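Local structure of epimerase (Methylomonas sp. DH-1, 7CJ5) at residues 68-73 against 106-111; 184-189 against 225-230; 7-12 against 36-41; 245-250 against 266-271. The protein catalyses the manganese-dependent epimerization of ketoses at C3, working fastest on L-ribulose and also interconverting D-allulose and D-fructose. One frame throughout, in Å; residues are numbered along the deposited sequence.

Interaction 1 (68-73 against 106-111). With FUD (D-fructose), chain D.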
# COMPACT_ATOMS: atom_id res chain seq x y z
N ALA A 68 22.70 -5.52 -6.75
CA ALA A 68 22.33 -4.13 -6.42
C ALA A 68 20.87 -3.88 -6.78
O ALA A 68 20.36 -4.47 -7.74
CB ALA A 68 23.25 -3.15 -7.11
N SER A 69 20.24 -3.00 -6.00
CA SER A 69 18.90 -2.44 -6.27
C SER A 69 18.98 -0.93 -6.07
O SER A 69 19.89 -0.44 -5.37
CB SER A 69 17.85 -3.07 -5.40
OG SER A 69 18.10 -2.81 -4.03
N LEU A 70 18.05 -0.22 -6.68
CA LEU A 70 17.87 1.21 -6.37
C LEU A 70 16.45 1.60 -6.76
O LEU A 70 15.80 0.82 -7.49
CB LEU A 70 18.91 2.03 -7.13
CG LEU A 70 18.86 1.92 -8.65
CD1 LEU A 70 17.87 2.91 -9.24
CD2 LEU A 70 20.24 2.11 -9.25
N GLY A 71 16.01 2.75 -6.25
CA GLY A 71 14.87 3.50 -6.77
C GLY A 71 15.35 4.85 -7.26
O GLY A 71 16.21 5.46 -6.59
N LEU A 72 14.84 5.29 -8.41
CA LEU A 72 15.15 6.63 -8.94
C LEU A 72 14.41 7.65 -8.08
O LEU A 72 13.60 7.25 -7.20
CB LEU A 72 14.76 6.71 -10.41
CG LEU A 72 15.46 5.69 -11.32
CD1 LEU A 72 14.87 5.75 -12.72
CD2 LEU A 72 16.96 5.95 -11.36
N SER A 73 14.69 8.93 -8.29
CA SER A 73 14.01 10.05 -7.60
C SER A 73 13.42 10.98 -8.66
O SER A 73 13.63 10.73 -9.86
CB SER A 73 14.95 10.78 -6.66
OG SER A 73 15.88 11.57 -7.39
N SER A 106 25.78 -9.51 -10.98
CA SER A 106 25.15 -9.85 -12.27
C SER A 106 23.67 -9.44 -12.31
O SER A 106 23.03 -9.68 -13.34
CB SER A 106 25.33 -11.32 -12.58
OG SER A 106 24.80 -12.13 -11.55
N GLU A 107 23.15 -8.84 -11.23
CA GLU A 107 21.72 -8.46 -11.14
C GLU A 107 21.58 -7.02 -10.64
O GLU A 107 22.01 -6.72 -9.53
CB GLU A 107 20.94 -9.41 -10.23
CG GLU A 107 21.01 -10.86 -10.66
CD GLU A 107 20.24 -11.21 -11.92
OE1 GLU A 107 19.37 -10.43 -12.32
OE2 GLU A 107 20.51 -12.28 -12.51
N LEU A 108 20.99 -6.16 -11.47
CA LEU A 108 20.50 -4.82 -11.06
C LEU A 108 18.97 -4.86 -11.05
O LEU A 108 18.38 -5.09 -12.12
CB LEU A 108 21.02 -3.76 -12.02
CG LEU A 108 20.56 -2.34 -11.72
CD1 LEU A 108 21.12 -1.86 -10.40
CD2 LEU A 108 20.93 -1.38 -12.85
N CYS A 109 18.37 -4.67 -9.89
CA CYS A 109 16.90 -4.81 -9.72
C CYS A 109 16.34 -3.61 -8.96
O CYS A 109 17.09 -2.65 -8.68
CB CYS A 109 16.57 -6.12 -9.00
SG CYS A 109 17.19 -6.18 -7.30
N GLY A 110 15.06 -3.69 -8.62
CA GLY A 110 14.35 -2.63 -7.87
C GLY A 110 13.60 -1.70 -8.80
O GLY A 110 13.27 -2.09 -9.95
N VAL A 111 13.31 -0.50 -8.31
CA VAL A 111 12.47 0.50 -9.03
C VAL A 111 13.41 1.34 -9.90
O VAL A 111 13.66 2.51 -9.57
CB VAL A 111 11.59 1.29 -8.05
CG1 VAL A 111 10.60 2.20 -8.76
CG2 VAL A 111 10.83 0.34 -7.13
C1 FUD D . 10.47 -0.54 -1.70
C2 FUD D . 11.05 -1.89 -2.00
C3 FUD D . 12.55 -2.00 -2.12
C4 FUD D . 12.94 -0.85 -3.03
C5 FUD D . 14.41 -0.49 -3.15
C6 FUD D . 15.37 -1.27 -2.28
O1 FUD D . 9.14 -0.66 -1.19
O2 FUD D . 10.33 -2.87 -2.12
O3 FUD D . 12.93 -3.26 -2.69
O4 FUD D . 12.38 -1.18 -4.28
O5 FUD D . 14.80 -0.55 -4.52
O6 FUD D . 16.71 -0.75 -2.52

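Interaction 2 (184-189 against 225-230). With MN (manganese (II) ion), chain C; FUD (D-fructose), chain D.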
# COMPACT_ATOMS: atom_id res chain seq x y z
N LEU A 184 9.51 -9.64 -8.53
CA LEU A 184 8.30 -9.67 -7.67
C LEU A 184 8.72 -9.52 -6.21
O LEU A 184 9.79 -10.01 -5.83
CB LEU A 184 7.53 -10.98 -7.89
CG LEU A 184 6.73 -11.08 -9.18
CD1 LEU A 184 6.09 -12.46 -9.30
CD2 LEU A 184 5.67 -9.99 -9.25
N ASP A 185 7.85 -8.88 -5.43
CA ASP A 185 8.07 -8.56 -4.00
C ASP A 185 6.79 -8.90 -3.24
O ASP A 185 5.76 -8.30 -3.56
CB ASP A 185 8.44 -7.08 -3.86
CG ASP A 185 8.69 -6.65 -2.43
OD1 ASP A 185 7.97 -7.14 -1.54
OD2 ASP A 185 9.60 -5.82 -2.21
N THR A 186 6.85 -9.81 -2.27
CA THR A 186 5.66 -10.38 -1.58
C THR A 186 4.89 -9.26 -0.87
O THR A 186 3.66 -9.39 -0.78
CB THR A 186 6.05 -11.54 -0.65
OG1 THR A 186 7.00 -11.09 0.31
CG2 THR A 186 6.60 -12.73 -1.42
N TYR A 187 5.57 -8.22 -0.37
CA TYR A 187 4.92 -7.08 0.34
C TYR A 187 4.00 -6.34 -0.64
O TYR A 187 2.84 -6.04 -0.32
CB TYR A 187 5.98 -6.14 0.93
CG TYR A 187 5.46 -4.78 1.31
CD1 TYR A 187 4.73 -4.58 2.48
CD2 TYR A 187 5.68 -3.68 0.50
CE1 TYR A 187 4.27 -3.32 2.84
CE2 TYR A 187 5.20 -2.42 0.83
CZ TYR A 187 4.50 -2.24 2.01
OH TYR A 187 4.04 -1.00 2.34
N HIS A 188 4.51 -6.05 -1.83
CA HIS A 188 3.75 -5.35 -2.90
C HIS A 188 2.65 -6.27 -3.43
O HIS A 188 1.51 -5.80 -3.62
CB HIS A 188 4.73 -4.86 -3.98
CG HIS A 188 5.69 -3.85 -3.45
ND1 HIS A 188 5.26 -2.66 -2.87
CD2 HIS A 188 7.04 -3.84 -3.38
CE1 HIS A 188 6.31 -1.95 -2.49
NE2 HIS A 188 7.41 -2.66 -2.77
N MET A 189 2.96 -7.55 -3.64
CA MET A 189 2.01 -8.55 -4.18
C MET A 189 0.80 -8.65 -3.26
O MET A 189 -0.34 -8.76 -3.75
CB MET A 189 2.70 -9.91 -4.30
CG MET A 189 3.80 -9.92 -5.33
SD MET A 189 4.58 -11.54 -5.42
CE MET A 189 3.26 -12.48 -6.19
N VAL A 225 0.89 -12.13 4.62
CA VAL A 225 1.41 -12.68 3.34
C VAL A 225 1.24 -14.19 3.34
O VAL A 225 1.74 -14.87 4.27
CB VAL A 225 2.88 -12.29 3.08
CG1 VAL A 225 3.44 -13.12 1.93
CG2 VAL A 225 3.02 -10.81 2.79
N ASP A 226 0.58 -14.72 2.30
CA ASP A 226 0.47 -16.18 2.09
C ASP A 226 1.79 -16.69 1.48
O ASP A 226 1.86 -16.89 0.26
CB ASP A 226 -0.77 -16.52 1.28
CG ASP A 226 -1.05 -18.01 1.29
OD1 ASP A 226 -0.13 -18.75 1.72
OD2 ASP A 226 -2.17 -18.41 0.90
N PHE A 227 2.82 -16.90 2.31
CA PHE A 227 4.17 -17.34 1.87
C PHE A 227 4.08 -18.77 1.33
O PHE A 227 4.79 -19.08 0.35
CB PHE A 227 5.19 -17.20 3.00
CG PHE A 227 5.62 -15.78 3.26
CD1 PHE A 227 6.35 -15.08 2.31
CD2 PHE A 227 5.30 -15.14 4.45
CE1 PHE A 227 6.74 -13.77 2.54
CE2 PHE A 227 5.69 -13.83 4.68
CZ PHE A 227 6.41 -13.15 3.72
N ALA A 228 3.25 -19.60 1.95
CA ALA A 228 3.03 -21.01 1.55
C ALA A 228 2.61 -21.03 0.07
O ALA A 228 3.18 -21.83 -0.70
CB ALA A 228 2.00 -21.65 2.45
N SER A 229 1.68 -20.17 -0.33
CA SER A 229 1.19 -20.10 -1.73
C SER A 229 2.31 -19.59 -2.64
O SER A 229 2.57 -20.21 -3.70
CB SER A 229 -0.02 -19.21 -1.83
OG SER A 229 -0.46 -19.14 -3.18
N PHE A 230 2.94 -18.49 -2.26
CA PHE A 230 4.03 -17.85 -3.04
C PHE A 230 5.15 -18.87 -3.32
O PHE A 230 5.55 -19.03 -4.48
CB PHE A 230 4.58 -16.62 -2.32
CG PHE A 230 5.66 -15.93 -3.10
CD1 PHE A 230 5.37 -15.26 -4.28
CD2 PHE A 230 6.98 -16.00 -2.68
CE1 PHE A 230 6.37 -14.64 -5.00
CE2 PHE A 230 7.98 -15.40 -3.43
CZ PHE A 230 7.67 -14.72 -4.58
MN MN C . 11.30 -4.80 -2.66
C1 FUD D . 10.47 -0.54 -1.70
C2 FUD D . 11.05 -1.89 -2.00
C3 FUD D . 12.55 -2.00 -2.12
C4 FUD D . 12.94 -0.85 -3.03
C5 FUD D . 14.41 -0.49 -3.15
C6 FUD D . 15.37 -1.27 -2.28
O1 FUD D . 9.14 -0.66 -1.19
O2 FUD D . 10.33 -2.87 -2.12
O3 FUD D . 12.93 -3.26 -2.69
O4 FUD D . 12.38 -1.18 -4.28
O5 FUD D . 14.80 -0.55 -4.52
O6 FUD D . 16.71 -0.75 -2.52

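Interaction 3 (7-12 against 36-41). With BDF (beta-D-fructopyranose), chain F; FUD (D-fructose), chain D.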
# COMPACT_ATOMS: atom_id res chain seq x y z
N LEU A 7 20.12 -20.19 -7.71
CA LEU A 7 19.36 -20.08 -6.45
C LEU A 7 20.33 -19.55 -5.39
O LEU A 7 21.31 -20.22 -5.09
CB LEU A 7 18.78 -21.45 -6.08
CG LEU A 7 17.92 -21.44 -4.82
CD1 LEU A 7 16.88 -20.33 -4.92
CD2 LEU A 7 17.27 -22.80 -4.59
N GLU A 8 20.07 -18.35 -4.88
CA GLU A 8 20.94 -17.74 -3.84
C GLU A 8 20.10 -16.76 -3.03
O GLU A 8 19.18 -16.16 -3.61
CB GLU A 8 22.17 -17.08 -4.47
CG GLU A 8 21.87 -16.08 -5.57
CD GLU A 8 23.12 -15.49 -6.20
OE1 GLU A 8 23.01 -14.86 -7.27
OE2 GLU A 8 24.22 -15.66 -5.63
N TYR A 9 20.45 -16.61 -1.75
CA TYR A 9 19.68 -15.83 -0.75
C TYR A 9 20.48 -14.58 -0.38
O TYR A 9 21.69 -14.69 -0.08
CB TYR A 9 19.35 -16.71 0.45
CG TYR A 9 18.49 -17.89 0.10
CD1 TYR A 9 17.13 -17.73 -0.07
CD2 TYR A 9 19.03 -19.14 -0.13
CE1 TYR A 9 16.32 -18.80 -0.42
CE2 TYR A 9 18.24 -20.23 -0.47
CZ TYR A 9 16.87 -20.05 -0.61
OH TYR A 9 16.06 -21.09 -0.97
N GLY A 10 19.79 -13.44 -0.38
CA GLY A 10 20.37 -12.11 -0.15
C GLY A 10 19.77 -11.40 1.04
O GLY A 10 18.54 -11.53 1.28
N GLY A 11 20.60 -10.67 1.77
CA GLY A 11 20.17 -9.67 2.77
C GLY A 11 20.25 -8.29 2.16
O GLY A 11 21.31 -7.96 1.59
N HIS A 12 19.17 -7.50 2.25
CA HIS A 12 19.17 -6.09 1.79
C HIS A 12 20.09 -5.28 2.72
O HIS A 12 19.90 -5.35 3.94
CB HIS A 12 17.75 -5.53 1.75
CG HIS A 12 17.63 -4.32 0.88
ND1 HIS A 12 18.25 -3.13 1.19
CD2 HIS A 12 16.97 -4.12 -0.28
CE1 HIS A 12 17.96 -2.24 0.27
NE2 HIS A 12 17.17 -2.82 -0.65
N GLY A 36 23.90 -15.72 7.28
CA GLY A 36 24.07 -16.93 6.46
C GLY A 36 23.64 -16.72 5.02
O GLY A 36 23.52 -17.73 4.27
N TYR A 37 23.43 -15.47 4.62
CA TYR A 37 23.10 -15.09 3.22
C TYR A 37 24.31 -15.35 2.31
O TYR A 37 25.46 -15.33 2.79
CB TYR A 37 22.63 -13.64 3.14
CG TYR A 37 21.31 -13.41 3.83
CD1 TYR A 37 20.12 -13.75 3.21
CD2 TYR A 37 21.25 -12.90 5.11
CE1 TYR A 37 18.90 -13.55 3.83
CE2 TYR A 37 20.04 -12.69 5.76
CZ TYR A 37 18.86 -13.01 5.11
OH TYR A 37 17.66 -12.83 5.74
N ASP A 38 24.01 -15.63 1.04
CA ASP A 38 24.99 -15.90 -0.04
C ASP A 38 25.49 -14.57 -0.62
O ASP A 38 26.64 -14.54 -1.14
CB ASP A 38 24.36 -16.75 -1.14
CG ASP A 38 23.80 -18.05 -0.62
OD1 ASP A 38 24.58 -18.81 -0.01
OD2 ASP A 38 22.59 -18.30 -0.83
N TYR A 39 24.67 -13.52 -0.55
CA TYR A 39 25.00 -12.21 -1.15
C TYR A 39 24.36 -11.09 -0.33
O TYR A 39 23.43 -11.35 0.46
CB TYR A 39 24.59 -12.14 -2.63
CG TYR A 39 23.10 -12.09 -2.90
CD1 TYR A 39 22.38 -13.26 -3.08
CD2 TYR A 39 22.42 -10.89 -2.97
CE1 TYR A 39 21.02 -13.23 -3.31
CE2 TYR A 39 21.06 -10.84 -3.22
CZ TYR A 39 20.35 -12.02 -3.38
OH TYR A 39 19.00 -11.99 -3.58
N ILE A 40 24.89 -9.89 -0.51
CA ILE A 40 24.27 -8.63 -0.03
C ILE A 40 23.70 -7.92 -1.25
O ILE A 40 24.38 -7.88 -2.31
CB ILE A 40 25.26 -7.75 0.75
CG1 ILE A 40 24.59 -6.47 1.25
CG2 ILE A 40 26.51 -7.46 -0.08
CD1 ILE A 40 25.28 -5.86 2.43
N GLU A 41 22.48 -7.41 -1.12
CA GLU A 41 21.86 -6.51 -2.11
C GLU A 41 22.21 -5.08 -1.70
O GLU A 41 21.69 -4.59 -0.69
CB GLU A 41 20.36 -6.75 -2.20
CG GLU A 41 19.70 -5.92 -3.29
CD GLU A 41 18.22 -6.19 -3.42
OE1 GLU A 41 17.86 -7.37 -3.51
OE2 GLU A 41 17.44 -5.22 -3.42
C1 BDF F . 20.75 -22.55 -2.18
C2 BDF F . 21.84 -22.99 -1.21
C3 BDF F . 22.82 -21.85 -0.88
C4 BDF F . 23.98 -22.39 -0.06
C5 BDF F . 24.66 -23.52 -0.81
C6 BDF F . 23.64 -24.59 -1.15
O1 BDF F . 19.76 -23.56 -2.26
O2 BDF F . 21.26 -23.43 0.00
O3 BDF F . 22.13 -20.84 -0.15
O4 BDF F . 24.92 -21.35 0.22
O5 BDF F . 25.25 -23.03 -2.02
O6 BDF F . 22.52 -24.05 -1.87
C1 FUD D . 10.47 -0.54 -1.70
C2 FUD D . 11.05 -1.89 -2.00
C3 FUD D . 12.55 -2.00 -2.12
C4 FUD D . 12.94 -0.85 -3.03
C5 FUD D . 14.41 -0.49 -3.15
C6 FUD D . 15.37 -1.27 -2.28
O1 FUD D . 9.14 -0.66 -1.19
O2 FUD D . 10.33 -2.87 -2.12
O3 FUD D . 12.93 -3.26 -2.69
O4 FUD D . 12.38 -1.18 -4.28
O5 FUD D . 14.80 -0.55 -4.52
O6 FUD D . 16.71 -0.75 -2.52

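Interaction 4 (245-250 against 266-271). With MN (manganese (II) ion), chain C; FUD (D-fructose), chain D.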
# COMPACT_ATOMS: atom_id res chain seq x y z
N PHE A 245 15.74 -10.96 1.39
CA PHE A 245 14.91 -10.48 2.50
C PHE A 245 15.16 -8.98 2.71
O PHE A 245 16.33 -8.54 2.75
CB PHE A 245 15.24 -11.22 3.79
CG PHE A 245 14.58 -10.57 4.97
CD1 PHE A 245 13.20 -10.56 5.09
CD2 PHE A 245 15.34 -9.88 5.91
CE1 PHE A 245 12.59 -9.92 6.16
CE2 PHE A 245 14.72 -9.24 6.97
CZ PHE A 245 13.35 -9.26 7.09
N GLU A 246 14.10 -8.20 2.88
CA GLU A 246 14.26 -6.77 3.20
C GLU A 246 13.20 -6.29 4.19
O GLU A 246 12.08 -6.85 4.23
CB GLU A 246 14.22 -5.95 1.92
CG GLU A 246 12.84 -5.85 1.33
CD GLU A 246 12.79 -5.13 0.00
OE1 GLU A 246 13.81 -4.53 -0.39
OE2 GLU A 246 11.73 -5.18 -0.63
N SER A 247 13.60 -5.29 4.98
CA SER A 247 12.75 -4.48 5.87
C SER A 247 13.47 -3.15 6.11
O SER A 247 14.69 -3.10 5.86
CB SER A 247 12.44 -5.18 7.14
OG SER A 247 11.59 -4.37 7.93
N PHE A 248 12.76 -2.13 6.57
CA PHE A 248 13.23 -0.72 6.56
C PHE A 248 12.89 -0.07 7.89
O PHE A 248 11.73 0.31 8.07
CB PHE A 248 12.61 0.00 5.36
CG PHE A 248 12.93 -0.67 4.06
CD1 PHE A 248 14.19 -0.53 3.49
CD2 PHE A 248 12.01 -1.49 3.43
CE1 PHE A 248 14.51 -1.17 2.31
CE2 PHE A 248 12.34 -2.14 2.24
CZ PHE A 248 13.58 -1.98 1.68
N SER A 249 13.87 0.01 8.80
CA SER A 249 13.75 0.64 10.14
C SER A 249 14.01 2.14 10.02
O SER A 249 15.04 2.50 9.38
CB SER A 249 14.71 0.03 11.13
OG SER A 249 14.84 0.87 12.28
N SER A 250 13.17 2.97 10.64
CA SER A 250 13.33 4.45 10.67
C SER A 250 14.56 4.82 11.51
O SER A 250 14.97 5.99 11.49
CB SER A 250 12.09 5.14 11.19
OG SER A 250 11.92 4.90 12.58
N ASN A 266 8.35 1.20 14.09
CA ASN A 266 9.38 0.14 13.98
C ASN A 266 8.78 -1.16 14.53
O ASN A 266 8.16 -1.13 15.61
CB ASN A 266 10.68 0.56 14.65
CG ASN A 266 11.36 1.66 13.87
OD1 ASN A 266 11.74 1.47 12.72
ND2 ASN A 266 11.48 2.83 14.48
N LEU A 267 8.92 -2.23 13.76
CA LEU A 267 8.39 -3.57 14.08
C LEU A 267 9.52 -4.43 14.65
O LEU A 267 9.25 -5.59 14.98
CB LEU A 267 7.81 -4.20 12.80
CG LEU A 267 6.41 -3.73 12.41
CD1 LEU A 267 5.64 -3.29 13.63
CD2 LEU A 267 6.46 -2.61 11.41
N TRP A 268 10.73 -3.87 14.75
CA TRP A 268 11.92 -4.65 15.18
C TRP A 268 13.06 -3.71 15.57
O TRP A 268 13.09 -2.56 15.07
CB TRP A 268 12.35 -5.63 14.07
CG TRP A 268 12.64 -5.00 12.74
CD1 TRP A 268 11.77 -4.81 11.71
CD2 TRP A 268 13.90 -4.47 12.29
NE1 TRP A 268 12.39 -4.20 10.66
CE2 TRP A 268 13.70 -3.98 10.98
CE3 TRP A 268 15.18 -4.37 12.85
CZ2 TRP A 268 14.73 -3.42 10.23
CZ3 TRP A 268 16.19 -3.81 12.11
CH2 TRP A 268 15.97 -3.34 10.82
N HIS A 269 13.95 -4.17 16.45
CA HIS A 269 15.13 -3.41 16.93
C HIS A 269 16.41 -3.94 16.30
O HIS A 269 17.22 -3.13 15.81
CB HIS A 269 15.29 -3.55 18.44
CG HIS A 269 14.17 -2.97 19.22
ND1 HIS A 269 14.27 -1.74 19.82
CD2 HIS A 269 12.94 -3.45 19.51
CE1 HIS A 269 13.15 -1.48 20.46
NE2 HIS A 269 12.31 -2.51 20.28
N ASP A 270 16.61 -5.26 16.37
CA ASP A 270 17.91 -5.91 16.08
C ASP A 270 17.93 -6.44 14.64
O ASP A 270 17.22 -7.41 14.35
CB ASP A 270 18.22 -7.02 17.08
CG ASP A 270 19.64 -7.50 16.91
OD1 ASP A 270 20.56 -6.71 17.19
OD2 ASP A 270 19.81 -8.62 16.43
N SER A 271 18.77 -5.84 13.79
CA SER A 271 18.99 -6.23 12.38
C SER A 271 19.35 -7.72 12.32
O SER A 271 18.77 -8.43 11.47
CB SER A 271 20.08 -5.40 11.75
OG SER A 271 19.74 -4.02 11.79
MN MN C . 11.30 -4.80 -2.66
C1 FUD D . 10.47 -0.54 -1.70
C2 FUD D . 11.05 -1.89 -2.00
C3 FUD D . 12.55 -2.00 -2.12
C4 FUD D . 12.94 -0.85 -3.03
C5 FUD D . 14.41 -0.49 -3.15
C6 FUD D . 15.37 -1.27 -2.28
O1 FUD D . 9.14 -0.66 -1.19
O2 FUD D . 10.33 -2.87 -2.12
O3 FUD D . 12.93 -3.26 -2.69
O4 FUD D . 12.38 -1.18 -4.28
O5 FUD D . 14.80 -0.55 -4.52
O6 FUD D . 16.71 -0.75 -2.52
O HOH W 1 14.64 -0.17 14.63

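Interaction 1 (68-73 against 106-111)
S69 and C109 turn their side chains to the same face of two neighbouring strands, and S69 CB lies 3.7 Å from C109 SG. Both OG and SG sit between their own backbone N and carbonyl carbon (chi1 near +60° for both). The sulfur stays beside the strand, near A68 O as well as S69 CB, while S69 OG stands off the sheet and accepts a hydrogen bond from O6 of the bound D-fructose at 2.9 Å. The same hydroxyl is hydrogen-bonded to E41, a second-shell carboxylate that helps fix where OG points. On the reverse face A68 and L108 pair instead: the CD1 branch of L108 swings back to 4.1 Å from A68 CB and 4.2 Å from L70 CD2, and helix 83-102 packs over L70 and L108. Strand 65-72, that helix and strand 107-112 form a beta-alpha-beta crossover of the TIM barrel, with L70 and L108 toward the helix and S69 toward the lumen, where the sugar lies. Parallel ladder bonds hold the register. A68 N reaches E107 O almost linearly (171°), C109 N returns to A68 O at 2.9 Å, and L70 N meets C109 O over a longer, more bent path. Beyond C109 the chain turns a corner at G110, where a positive phi of 96° suits glycine, and V111 then brings CG2 within 3.6 Å of the sugar's O4.

Interaction 2 (184-189 against 225-230)
T186 lays its methyl CG2 over the centre of the F230 ring, a CH-pi contact with the carbon 3.6 Å from the centroid and 12° off the ring normal. This is packing on the outer side of a TIM barrel: the first turn of helix 186-192, which follows strand 180-185 directly, meets the start of helix 227-236. M189, one helical turn after T186, adds a Met-aromatic contact, its SD reaching F230 CE1 at 3.6 Å from an oblique direction. The chain of M189 is bent at its last torsion (chi3 71°), which keeps CE near CD1 and CE1 of the same ring. T186 also touches F227, OG1 coming obliquely to within 3.5 Å of F227 CE1, although the hydroxyl's hydrogen bond goes to G213 O. V225 completes this layer: its CG1 lies over the F227 ring and 4.0 Å from T186 CB.

The next shell consists of helix caps. D226 OD1 accepts from S229 N from above the carboxylate plane, and D185 OD1 accepts from Y187 N, so each helix begins at a capped turn. D185 therefore has two tasks, because its other oxygen binds manganese alongside E152, H211 and E246. Farther round the helix, Y187 OH hydrogen-bonds to Y157 OH of the second subunit, and H188 turns to the substrate. Its NE2 donates to D-fructose O2 at 3.0 Å, with O2 at the edge of the imidazole and near its plane.

Interaction 3 (7-12 against 36-41)
Y39 and Y37 each spread a ring over a glycine of strand 8-12, which runs parallel to strand 39-43, the two joined through helix 22-35 as the first beta-alpha-beta unit of the TIM barrel. These are CH-pi contacts on different faces of the sheet: G10 CA stands 3.3 Å from the Y39 centroid, nearly over its centre, and G11 CA 3.9 Å from that of Y37. With no side chain at G10, the Y39 ring lies directly on the backbone. The rings' hydroxyls are held by T244 for Y39 and A275 for Y37.

Backbone bonds set the register: G11 N to Y39 O, E41 N to G11 O, and both D38 N and Y39 N to Y9 O.

Charged groups occupy the two ends. E41 passes obliquely by H12, its OE2 3.4 Å from H12 CD2; the H12 ring edge faces the substrate. At the other end D38 binds a second sugar, a fructopyranose, through OD1 to O4 and OD2 to O3. That same OD2 uses its anti lone pair to accept from Y9 N at 2.9 Å.

Interaction 4 (245-250 against 266-271)
Neither segment forms regular structure where they meet: two irregular loops approach to 5.8 Å between S249 CA and N266 CA, and S250 N donates to N266 OD1 at 2.9 Å. That bond lies in the carbonyl plane, on a lone pair of OD1. The other end of the amide is used too, since N266 ND2 donates to S250 OG at 2.8 Å, with the hydroxyl tilted 18° from the amide plane. Gripped at both ends by one residue, the N266 amide is fixed in rotation.

W268 makes the second attachment. Its indole NE1 donates to S247 OG at 2.8 Å, and the same hydroxyl is bonded to R217 O. S249 then sets its CB over one face of the indole, toward the rim and 4.0 Å from the centroid of the six-membered ring. The S249 hydroxyl, turned away from its own N (chi1 164°), is bonded to E251 N, while a water joins it to W268 O.

Between these serines, F248 turns the opposite way, toward the lumen, bringing CZ to 3.9 Å from D-fructose C3 and meeting the H12 ring edge-to-face. E246, just after strand 242-245, binds manganese through OE2 and lies with OE1 2.8 Å from the sugar's O3. It probably acts as a proton donor/acceptor, as in related epimerases, at the C-terminal mouth of a TIM barrel, where active sites of this fold lie.

All four contacts reach one D-fructose, though their centres lie 15 to 20 Å apart. Interactions 1 and 3 meet where S69 OG and E41 OE2 lie 2.6 Å apart in a hydrogen bond, tying neighbouring strands next to the sugar's O6. Interaction 3 also joins interaction 4 across the seam where the barrel closes, with G10 O 2.9 Å from F245 N. Interactions 2 and 4 share the manganese: D185 OD2 and E246 OE2 sit 2.7 Å apart, a closeness of like charges that the shared metal probably offsets. Interactions 1 and 2 do not touch, their nearest atoms being about 6 Å apart, yet they hold the sugar through S69 and H188.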